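Local coordinates for SusD-like carbohydrate binding protein (Bacteroides vulgatus, PDB 3LEW) that probably binds carbohydrate at the outer membrane for nutrient uptake, in the manner of SusD-like proteins, at residues 75-80 with 465-470; 89-94 with 148-153; 167-172 with 485-490; 139-144 with 215-220. All coordinates share one frame; numbering follows the deposited sequence. Where two conformers were deposited one is given.

Contact 1: 75-80 with 465-470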
# COMPACT_ATOMS: atom_id res chain seq x y z
N ALA A 75 6.78 -12.95 -9.90
CA ALA A 75 7.73 -12.54 -8.85
C ALA A 75 7.38 -13.05 -7.44
O ALA A 75 8.21 -13.65 -6.77
CB ALA A 75 7.88 -11.01 -8.81
N ILE A 76 6.15 -12.81 -7.00
CA ILE A 76 5.77 -13.13 -5.63
C ILE A 76 5.51 -14.64 -5.49
O ILE A 76 6.05 -15.29 -4.60
CB ILE A 76 4.58 -12.25 -5.18
CG1 ILE A 76 5.00 -10.76 -5.15
CG2 ILE A 76 4.03 -12.69 -3.79
CD1 ILE A 76 5.99 -10.41 -3.99
N TYR A 77 4.71 -15.21 -6.39
CA TYR A 77 4.45 -16.65 -6.43
C TYR A 77 5.79 -17.39 -6.55
O TYR A 77 5.97 -18.46 -6.00
CB TYR A 77 3.57 -16.96 -7.63
CG TYR A 77 3.39 -18.44 -7.85
CD1 TYR A 77 2.46 -19.14 -7.14
CD2 TYR A 77 4.18 -19.13 -8.76
CE1 TYR A 77 2.27 -20.50 -7.35
CE2 TYR A 77 4.00 -20.50 -8.96
CZ TYR A 77 3.05 -21.17 -8.23
OH TYR A 77 2.85 -22.55 -8.40
N GLY A 78 6.71 -16.80 -7.31
CA GLY A 78 8.07 -17.31 -7.47
C GLY A 78 9.03 -17.18 -6.30
O GLY A 78 10.19 -17.59 -6.40
N LYS A 79 8.54 -16.61 -5.18
CA LYS A 79 9.36 -16.41 -3.98
C LYS A 79 10.67 -15.66 -4.26
O LYS A 79 11.76 -16.03 -3.77
CB LYS A 79 9.64 -17.75 -3.32
CG LYS A 79 8.41 -18.31 -2.63
CD LYS A 79 8.73 -19.77 -2.23
CE LYS A 79 7.62 -20.35 -1.48
NZ LYS A 79 7.92 -21.82 -1.26
N GLY A 80 10.57 -14.62 -5.08
CA GLY A 80 11.71 -13.73 -5.34
C GLY A 80 12.06 -12.80 -4.18
O GLY A 80 11.57 -12.95 -3.05
N SER A 465 -6.80 -16.43 -7.18
CA SER A 465 -5.68 -17.18 -7.80
C SER A 465 -4.50 -17.30 -6.87
O SER A 465 -4.15 -16.33 -6.20
CB SER A 465 -5.23 -16.45 -9.08
OG SER A 465 -4.06 -17.03 -9.66
N LYS A 466 -3.83 -18.45 -6.93
CA LYS A 466 -2.53 -18.62 -6.27
C LYS A 466 -1.53 -17.53 -6.63
O LYS A 466 -0.67 -17.22 -5.84
CB LYS A 466 -1.92 -20.01 -6.61
CG LYS A 466 -1.40 -20.18 -8.01
CD LYS A 466 -1.10 -21.67 -8.32
CE LYS A 466 -0.42 -21.82 -9.69
NZ LYS A 466 -0.18 -23.27 -10.09
N TYR A 467 -1.66 -16.96 -7.82
CA TYR A 467 -0.71 -15.93 -8.24
C TYR A 467 -0.84 -14.59 -7.49
O TYR A 467 0.03 -13.73 -7.62
CB TYR A 467 -0.78 -15.73 -9.76
CG TYR A 467 -0.27 -16.91 -10.54
CD1 TYR A 467 1.10 -17.15 -10.66
CD2 TYR A 467 -1.16 -17.80 -11.19
CE1 TYR A 467 1.58 -18.24 -11.36
CE2 TYR A 467 -0.67 -18.89 -11.90
CZ TYR A 467 0.70 -19.10 -11.97
OH TYR A 467 1.21 -20.14 -12.71
N TYR A 468 -1.93 -14.42 -6.73
CA TYR A 468 -2.14 -13.19 -5.99
C TYR A 468 -1.45 -13.17 -4.63
O TYR A 468 -1.29 -12.11 -4.08
CB TYR A 468 -3.63 -12.94 -5.77
CG TYR A 468 -4.48 -12.77 -7.01
CD1 TYR A 468 -3.95 -12.23 -8.19
CD2 TYR A 468 -5.86 -13.00 -6.97
CE1 TYR A 468 -4.74 -12.06 -9.32
CE2 TYR A 468 -6.67 -12.87 -8.13
CZ TYR A 468 -6.11 -12.34 -9.29
OH TYR A 468 -6.88 -12.16 -10.44
N LEU A 469 -1.14 -14.33 -4.04
CA LEU A 469 -0.71 -14.30 -2.63
C LEU A 469 0.78 -14.23 -2.38
O LEU A 469 1.58 -14.91 -3.08
CB LEU A 469 -1.27 -15.51 -1.88
CG LEU A 469 -2.77 -15.71 -1.88
CD1 LEU A 469 -3.10 -16.97 -0.98
CD2 LEU A 469 -3.46 -14.47 -1.40
N TYR A 470 1.16 -13.46 -1.37
CA TYR A 470 2.53 -13.56 -0.84
C TYR A 470 2.64 -14.93 -0.12
O TYR A 470 1.61 -15.51 0.28
CB TYR A 470 2.85 -12.45 0.14
CG TYR A 470 3.09 -11.07 -0.48
CD1 TYR A 470 2.10 -10.40 -1.20
CD2 TYR A 470 4.27 -10.39 -0.23
CE1 TYR A 470 2.31 -9.07 -1.71
CE2 TYR A 470 4.50 -9.11 -0.73
CZ TYR A 470 3.52 -8.46 -1.48
OH TYR A 470 3.79 -7.17 -1.92
O HOH W 1 2.66 -13.75 -8.15
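Y77 lays its ring against two neighbours on the other segment, Y467 and K466. Atom CE1 of Y467 sits over one face of the Y77 ring, displaced toward its rim, and its closest approach is 3.8 Å to Y77 CD2. The two ring planes are inclined at 48° with centroids 4.8 Å apart, so the pair is neither a parallel stack nor a T. With CG of Y77 anti to the backbone N (chi1 173°), the ring swings out to the 465-470 loop. There the extended K466 chain runs obliquely past it, CG and CD both 3.7 Å from Y77 CE1, and brings the ammonium near the phenol end. R471, just beyond the segment, makes a cation-pi contact with the same Y77 ring, and F455 stacks on Y467.

Both segments are loops with short helix-like turns: I76 to K79 form a type I beta turn just ahead of helix 81-103, and S465 OG accepts from Y467 N to close an ST turn. The contact ties an early loop of the SusD fold to one near its C-terminus.

I76 packs on Y470 instead. Its CD1 methyl hangs over the Y470 ring in a CH-pi contact, 4.1 Å from the centroid, while CG2 reaches the backbone, 3.4 Å from Y470 CA. The hydroxyl of Y470 is hydrogen-bonded to N52. A water bridges the two backbones, accepting from Y77 N at 3.1 Å and donating to Y467 O at 2.7 Å.

Contact 2: 89-94 with 148-153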
# COMPACT_ATOMS: atom_id res chain seq x y z
N LEU A 89 11.22 -8.15 6.90
CA LEU A 89 10.89 -6.85 7.48
C LEU A 89 9.76 -7.02 8.49
O LEU A 89 9.86 -6.46 9.60
CB LEU A 89 10.49 -5.81 6.44
CG LEU A 89 11.56 -5.36 5.44
CD1 LEU A 89 10.95 -4.34 4.46
CD2 LEU A 89 12.87 -4.85 6.15
N ALA A 90 8.70 -7.76 8.13
CA ALA A 90 7.57 -7.93 9.02
C ALA A 90 8.03 -8.50 10.38
O ALA A 90 7.73 -7.96 11.44
CB ALA A 90 6.48 -8.84 8.39
N TYR A 91 8.81 -9.58 10.36
CA TYR A 91 9.14 -10.27 11.59
C TYR A 91 10.27 -9.62 12.37
O TYR A 91 10.22 -9.62 13.61
CB TYR A 91 9.35 -11.79 11.38
CG TYR A 91 8.02 -12.49 11.21
CD1 TYR A 91 7.20 -12.74 12.30
CD2 TYR A 91 7.53 -12.83 9.95
CE1 TYR A 91 5.97 -13.32 12.17
CE2 TYR A 91 6.30 -13.45 9.81
CZ TYR A 91 5.50 -13.68 10.90
OH TYR A 91 4.25 -14.28 10.76
N ARG A 92 11.25 -9.03 11.70
CA ARG A 92 12.28 -8.32 12.45
C ARG A 92 11.72 -7.10 13.17
O ARG A 92 12.12 -6.84 14.32
CB ARG A 92 13.50 -7.99 11.58
CG ARG A 92 14.20 -9.26 11.18
CD ARG A 92 15.47 -9.00 10.45
NE ARG A 92 16.11 -10.27 10.08
N VAL A 93 10.77 -6.41 12.55
CA VAL A 93 10.23 -5.17 13.13
C VAL A 93 9.17 -5.52 14.18
O VAL A 93 9.14 -4.91 15.27
CB VAL A 93 9.78 -4.17 12.08
CG1 VAL A 93 9.25 -2.85 12.74
CG2 VAL A 93 10.97 -3.83 11.17
N ILE A 94 8.42 -6.58 13.94
CA ILE A 94 7.58 -7.14 15.03
C ILE A 94 8.43 -7.46 16.25
O ILE A 94 8.04 -7.20 17.39
CB ILE A 94 6.76 -8.38 14.56
CG1 ILE A 94 5.58 -7.96 13.66
CG2 ILE A 94 6.30 -9.25 15.78
CD1 ILE A 94 4.91 -9.16 12.87
N CYS A 148 -2.35 -18.45 7.57
CA CYS A 148 -1.80 -17.13 7.27
C CYS A 148 -0.32 -17.06 7.68
O CYS A 148 0.56 -17.23 6.84
CB CYS A 148 -2.64 -16.05 7.92
SG CYS A 148 -2.08 -14.37 7.54
N ALA A 149 -0.04 -16.87 8.97
CA ALA A 149 1.34 -16.62 9.42
C ALA A 149 1.40 -16.79 10.95
O ALA A 149 0.38 -16.67 11.61
CB ALA A 149 1.79 -15.18 9.00
N PRO A 150 2.58 -17.08 11.49
CA PRO A 150 2.73 -17.20 12.95
C PRO A 150 2.60 -15.86 13.64
O PRO A 150 2.99 -14.82 13.07
CB PRO A 150 4.14 -17.77 13.12
CG PRO A 150 4.74 -17.90 11.76
CD PRO A 150 3.81 -17.41 10.73
N ILE A 151 2.06 -15.89 14.85
CA ILE A 151 1.89 -14.69 15.67
C ILE A 151 2.82 -14.76 16.84
O ILE A 151 2.76 -15.72 17.60
CB ILE A 151 0.44 -14.56 16.17
CG1 ILE A 151 -0.50 -14.37 14.99
CG2 ILE A 151 0.31 -13.38 17.16
CD1 ILE A 151 -1.98 -14.32 15.34
N TYR A 152 3.69 -13.76 16.98
CA TYR A 152 4.53 -13.62 18.16
C TYR A 152 4.21 -12.33 18.87
O TYR A 152 4.10 -11.25 18.23
CB TYR A 152 6.03 -13.59 17.79
CG TYR A 152 6.45 -14.78 17.00
CD1 TYR A 152 6.66 -15.98 17.61
CD2 TYR A 152 6.58 -14.71 15.61
CE1 TYR A 152 7.02 -17.12 16.88
CE2 TYR A 152 6.95 -15.82 14.88
CZ TYR A 152 7.15 -17.02 15.51
OH TYR A 152 7.49 -18.14 14.78
N THR A 153 4.07 -12.45 20.19
CA THR A 153 3.78 -11.30 21.05
C THR A 153 4.81 -11.13 22.16
O THR A 153 4.64 -10.27 23.03
CB THR A 153 2.34 -11.38 21.63
OG1 THR A 153 2.22 -12.53 22.49
CG2 THR A 153 1.33 -11.44 20.53
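The phenol of Y91 reaches across from helix 81-103 and donates a hydrogen bond to the carbonyl oxygen of P150, with Y91 OH to P150 O at 2.7 Å. The donor lies in the carbonyl plane on a lone pair, the C=O...O angle being 135°, and the oxygen in turn lies in the plane of the Y91 ring, at its edge. Around the same hydroxyl the fit is close: the methyl CB of A149 and the ring carbon CD of P150 are each 3.2 Å from Y91 OH.

Further back on the ring, Y152 crosses Y91 at about a right angle. Its CD2 is 3.8 Å from Y91 CE1, and the planes stand 78° apart, with Y91 CD1 in the plane of the Y152 ring at its edge. One turn along the helix, I94 adds its CG2 methyl, 3.9 Å from Y152 O.

The second shell fixes these groups. With CG beside its backbone N (chi1 -76°), Y91 points its ring at the strand end, and the ring meets W87 and leans on L132 of helix 111-135. The carbonyl of Y152 is held by Y129 and N98, while the Y152 hydroxyl is hydrogen-bonded to a pentaethylene glycol molecule, probably from the crystallisation liquor. Through Y91 the helix is thus fastened to a chain that has just left the two-stranded antiparallel sheet by way of a classic beta bulge, in which C148 and A149 lie opposite S168.

Contact 3: 167-172 with 485-490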
# COMPACT_ATOMS: atom_id res chain seq x y z
N ALA A 167 1.62 -21.49 12.27
CA ALA A 167 0.94 -20.35 11.72
C ALA A 167 -0.51 -20.30 12.27
O ALA A 167 -1.14 -21.35 12.48
CB ALA A 167 0.91 -20.44 10.19
N SER A 168 -0.99 -19.09 12.50
CA SER A 168 -2.39 -18.79 12.83
C SER A 168 -3.17 -18.58 11.54
O SER A 168 -2.56 -18.43 10.50
CB SER A 168 -2.47 -17.53 13.67
OG SER A 168 -1.86 -17.78 14.92
N SER A 169 -4.49 -18.53 11.64
CA SER A 169 -5.37 -18.37 10.48
C SER A 169 -5.51 -16.91 10.13
O SER A 169 -5.20 -16.01 10.94
CB SER A 169 -6.77 -18.87 10.74
OG SER A 169 -7.42 -18.08 11.73
N VAL A 170 -6.04 -16.67 8.93
CA VAL A 170 -6.26 -15.28 8.49
C VAL A 170 -7.19 -14.53 9.43
O VAL A 170 -6.91 -13.35 9.77
CB VAL A 170 -6.75 -15.22 7.00
CG1 VAL A 170 -8.04 -16.04 6.80
CG2 VAL A 170 -6.94 -13.75 6.54
N SER A 171 -8.24 -15.19 9.95
CA SER A 171 -9.13 -14.53 10.92
C SER A 171 -8.36 -14.17 12.20
O SER A 171 -8.54 -13.09 12.77
CB SER A 171 -10.32 -15.43 11.29
OG SER A 171 -11.19 -15.63 10.19
N GLU A 172 -7.50 -15.08 12.65
CA GLU A 172 -6.73 -14.85 13.87
C GLU A 172 -5.71 -13.71 13.72
O GLU A 172 -5.51 -12.91 14.64
CB GLU A 172 -6.04 -16.12 14.33
CG GLU A 172 -6.99 -17.15 14.87
CD GLU A 172 -6.40 -18.53 15.08
OE1 GLU A 172 -5.37 -18.87 14.43
OE2 GLU A 172 -7.03 -19.30 15.85
N LYS A 485 0.95 -27.06 11.42
CA LYS A 485 0.32 -27.98 12.34
C LYS A 485 -1.18 -27.72 12.56
O LYS A 485 -1.97 -28.70 12.63
CB LYS A 485 1.03 -27.94 13.68
CG LYS A 485 0.61 -29.04 14.63
CD LYS A 485 1.29 -28.83 16.00
CE LYS A 485 0.85 -29.89 17.02
NZ LYS A 485 1.31 -29.53 18.40
N ASP A 486 -1.57 -26.46 12.72
CA ASP A 486 -2.94 -26.11 13.06
C ASP A 486 -3.78 -25.81 11.81
O ASP A 486 -4.99 -26.07 11.78
CB ASP A 486 -2.98 -24.93 14.02
CG ASP A 486 -2.40 -25.25 15.38
OD1 ASP A 486 -2.38 -26.42 15.77
OD2 ASP A 486 -1.96 -24.31 16.04
N HIS A 487 -3.13 -25.23 10.79
CA HIS A 487 -3.80 -24.85 9.54
C HIS A 487 -2.91 -25.30 8.39
O HIS A 487 -1.77 -24.87 8.28
CB HIS A 487 -4.02 -23.35 9.51
CG HIS A 487 -4.80 -22.86 10.69
ND1 HIS A 487 -6.15 -23.15 10.85
CD2 HIS A 487 -4.42 -22.17 11.80
CE1 HIS A 487 -6.56 -22.64 12.01
NE2 HIS A 487 -5.53 -22.05 12.61
N PRO A 488 -3.43 -26.17 7.51
CA PRO A 488 -2.57 -26.71 6.48
C PRO A 488 -2.21 -25.74 5.35
O PRO A 488 -2.96 -24.81 5.04
CB PRO A 488 -3.41 -27.85 5.89
CG PRO A 488 -4.84 -27.39 6.09
CD PRO A 488 -4.78 -26.78 7.49
N LYS A 489 -1.06 -25.99 4.74
CA LYS A 489 -0.64 -25.26 3.58
C LYS A 489 -1.71 -25.43 2.50
O LYS A 489 -2.29 -26.51 2.35
CB LYS A 489 0.71 -25.84 3.08
CG LYS A 489 1.31 -25.16 1.88
CD LYS A 489 2.72 -25.70 1.61
CE LYS A 489 3.41 -25.00 0.49
NZ LYS A 489 4.81 -25.46 0.37
N LEU A 490 -1.98 -24.37 1.76
CA LEU A 490 -3.03 -24.43 0.74
C LEU A 490 -2.69 -25.49 -0.31
O LEU A 490 -1.52 -25.57 -0.78
CB LEU A 490 -3.23 -23.07 0.08
CG LEU A 490 -3.71 -21.90 0.92
CD1 LEU A 490 -3.97 -20.69 -0.01
CD2 LEU A 490 -4.99 -22.26 1.74
O HOH W 2 -0.53 -23.95 11.56
O HOH W 3 -2.02 -21.78 15.37
O HOH W 4 -4.68 -21.30 15.12
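A167 meets H487 through its carbonyl oxygen, which lies in the plane of the imidazole at its edge, 3.4 Å from H487 CD2. Two waters donate to that same A167 oxygen: one, at 2.8 Å from A167 O, also accepts from H487 N, and the other passes on to the carboxylate of D486. S168 points its CB away from the 485-490 segment and pairs through its backbone with C148 and A149 of strand 147-149.

S169 comes next, and its CB methylene rests over one face of the H487 ring in a CH-pi contact, 4.0 Å from the centroid and 15° off the normal. Its OG lies between the backbone N and the carbonyl carbon (chi1 66°), which lets it accept from E172 N at 3.1 Å. E172 OE1 returns the favour, accepting from S169 N at 2.9 Å. This reciprocal pair is a capping box, and S169 is the N-cap of helix 170-187.

E172, at the end, sends its carboxylate toward the histidine, the two planes 79° apart. E172 OE1 and H487 NE2 stay 3.7 Å apart, and a water close to both donates to OE1 at 2.6 Å and sits 2.8 Å from NE2, in the ring plane. The glutamate oxygen thus serves the helix cap and this water together, and its negative charge may favour a protonated imidazole, in a contact where water carries the polar links between the segments.

Contact 4: 139-144 with 215-220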
# COMPACT_ATOMS: atom_id res chain seq x y z
N ALA A 139 -9.24 -13.68 1.00
CA ALA A 139 -10.17 -12.87 1.83
C ALA A 139 -10.67 -13.67 3.04
O ALA A 139 -10.89 -14.89 2.98
CB ALA A 139 -11.34 -12.39 1.00
N ILE A 140 -10.91 -12.94 4.12
CA ILE A 140 -11.40 -13.54 5.36
C ILE A 140 -12.76 -14.24 5.16
O ILE A 140 -13.06 -15.20 5.88
CB ILE A 140 -11.42 -12.44 6.47
CG1 ILE A 140 -11.55 -13.07 7.83
CG2 ILE A 140 -12.54 -11.43 6.23
CD1 ILE A 140 -11.44 -12.07 9.01
N ASP A 141 -13.57 -13.80 4.20
CA ASP A 141 -14.85 -14.46 3.94
C ASP A 141 -14.76 -15.53 2.85
O ASP A 141 -15.73 -16.23 2.62
CB ASP A 141 -15.98 -13.46 3.63
CG ASP A 141 -15.76 -12.66 2.37
OD1 ASP A 141 -14.60 -12.32 2.05
OD2 ASP A 141 -16.78 -12.33 1.70
N LYS A 142 -13.59 -15.70 2.25
CA LYS A 142 -13.35 -16.78 1.31
C LYS A 142 -13.08 -18.04 2.14
O LYS A 142 -13.75 -19.05 1.97
CB LYS A 142 -12.17 -16.43 0.42
CG LYS A 142 -11.91 -17.38 -0.72
CD LYS A 142 -11.03 -18.55 -0.37
CE LYS A 142 -10.37 -19.16 -1.63
NZ LYS A 142 -9.78 -20.52 -1.31
N ASP A 143 -12.14 -17.96 3.09
CA ASP A 143 -11.79 -19.08 3.96
C ASP A 143 -11.33 -18.46 5.34
O ASP A 143 -10.12 -18.22 5.46
CB ASP A 143 -10.65 -19.82 3.18
CG ASP A 143 -10.22 -21.17 3.77
OD1 ASP A 143 -10.65 -21.44 4.90
OD2 ASP A 143 -9.43 -21.94 3.10
N PRO A 144 -12.21 -18.25 6.33
CA PRO A 144 -11.67 -17.61 7.54
C PRO A 144 -10.65 -18.40 8.34
O PRO A 144 -9.95 -17.82 9.17
CB PRO A 144 -12.92 -17.34 8.40
CG PRO A 144 -13.96 -18.22 7.87
CD PRO A 144 -13.66 -18.49 6.43
N TYR A 215 -10.75 -4.32 6.07
CA TYR A 215 -10.23 -5.52 5.45
C TYR A 215 -10.70 -6.80 6.13
O TYR A 215 -10.93 -7.80 5.46
CB TYR A 215 -8.70 -5.47 5.44
CG TYR A 215 -8.06 -4.40 4.58
CD1 TYR A 215 -8.79 -3.45 3.88
CD2 TYR A 215 -6.67 -4.34 4.48
CE1 TYR A 215 -8.17 -2.49 3.11
CE2 TYR A 215 -6.07 -3.39 3.70
CZ TYR A 215 -6.80 -2.47 3.02
OH TYR A 215 -6.16 -1.48 2.28
N ALA A 216 -10.90 -6.72 7.44
CA ALA A 216 -11.44 -7.81 8.26
C ALA A 216 -12.97 -7.97 8.19
O ALA A 216 -13.53 -8.87 8.84
CB ALA A 216 -10.99 -7.63 9.75
N ARG A 217 -13.65 -7.09 7.44
CA ARG A 217 -15.11 -7.10 7.29
C ARG A 217 -15.88 -6.78 8.57
O ARG A 217 -17.02 -7.26 8.77
CB ARG A 217 -15.58 -8.42 6.62
CG ARG A 217 -14.76 -8.73 5.39
CD ARG A 217 -15.27 -9.97 4.59
NE ARG A 217 -16.54 -9.72 3.89
CZ ARG A 217 -16.65 -9.12 2.71
NH1 ARG A 217 -15.59 -8.69 2.07
NH2 ARG A 217 -17.86 -8.93 2.17
N GLN A 218 -15.23 -5.99 9.45
CA GLN A 218 -15.81 -5.46 10.68
C GLN A 218 -16.37 -4.07 10.37
O GLN A 218 -15.77 -3.04 10.70
CB GLN A 218 -14.73 -5.38 11.76
CG GLN A 218 -14.27 -6.76 12.23
CD GLN A 218 -15.35 -7.48 13.00
OE1 GLN A 218 -16.21 -6.87 13.59
NE2 GLN A 218 -15.30 -8.79 12.98
N TRP A 219 -17.49 -4.06 9.64
CA TRP A 219 -17.99 -2.83 9.04
C TRP A 219 -18.34 -1.78 10.09
O TRP A 219 -18.03 -0.61 9.91
CB TRP A 219 -19.21 -3.10 8.15
CG TRP A 219 -19.07 -4.27 7.22
CD1 TRP A 219 -19.89 -5.37 7.14
CD2 TRP A 219 -18.06 -4.46 6.23
NE1 TRP A 219 -19.44 -6.23 6.18
CE2 TRP A 219 -18.32 -5.70 5.59
CE3 TRP A 219 -16.95 -3.73 5.83
CZ2 TRP A 219 -17.52 -6.19 4.57
CZ3 TRP A 219 -16.16 -4.21 4.80
CH2 TRP A 219 -16.45 -5.46 4.20
N GLU A 220 -19.04 -2.19 11.15
CA GLU A 220 -19.44 -1.27 12.23
C GLU A 220 -18.21 -0.59 12.85
O GLU A 220 -18.18 0.63 13.01
CB GLU A 220 -20.23 -2.00 13.29
CG GLU A 220 -21.12 -1.13 14.14
CD GLU A 220 -22.35 -0.67 13.35
OE1 GLU A 220 -23.29 -1.50 13.06
OE2 GLU A 220 -22.35 0.51 13.00
O HOH W 5 -10.37 -9.97 3.94
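I140 packs on the methylenes of R217 and D141 lies over its guanidinium; R217 is the residue at which the helix ending at Y215 closes in a Schellman motif, with positive phi, before helix 219-232 begins. I140 has CG1 anti to its backbone N (chi1 -164°). This places CG2 against the arginine, 3.5 Å from R217 CD and 3.6 Å from R217 CG, as the two side chains run antiparallel; CG2 and CD1 of I140 both also come to 3.8 Å from A216 O.

In D141 it is CG that stands between the backbone N and the carbonyl carbon, and this raises its carboxylate over the guanidinium. The planes are only 5° apart and stacked, with OD2 3.3 Å above the middle of the guanidinium. The result is a salt bridge of charges alone, D141 OD2 to R217 NE 3.4 Å, since the oxygen sits too far above the plane to take an N-H. A bend at chi3 (71°) folds the arginine so that the other face of the guanidinium has W219 CZ2 centred on it; the W219 indole in turn stacks on H359.

Beside this layered group, a water accepts from I140 N at 3.0 Å and donates to Y215 O at 2.7 Å.

How the contacts relate
Contact 3 crosses both contact 1 and contact 4 along the chain, whereas contacts 2 and 4 lie nested inside the long loop that contact 1 closes and cross each other within it. Contacts 2 and 3 are in series, centres about 14 Å apart, and share the small antiparallel sheet of strands 147-149 and 168-169. Contact 3 joins contact 4 at about 15 Å between centres, where S171 meets P144, and touches contact 1 through L490 and L469. Contacts 1 and 3 each tie a late loop to an early part of the chain, so that the two ends of this SusD-family protein are held to each other at two places.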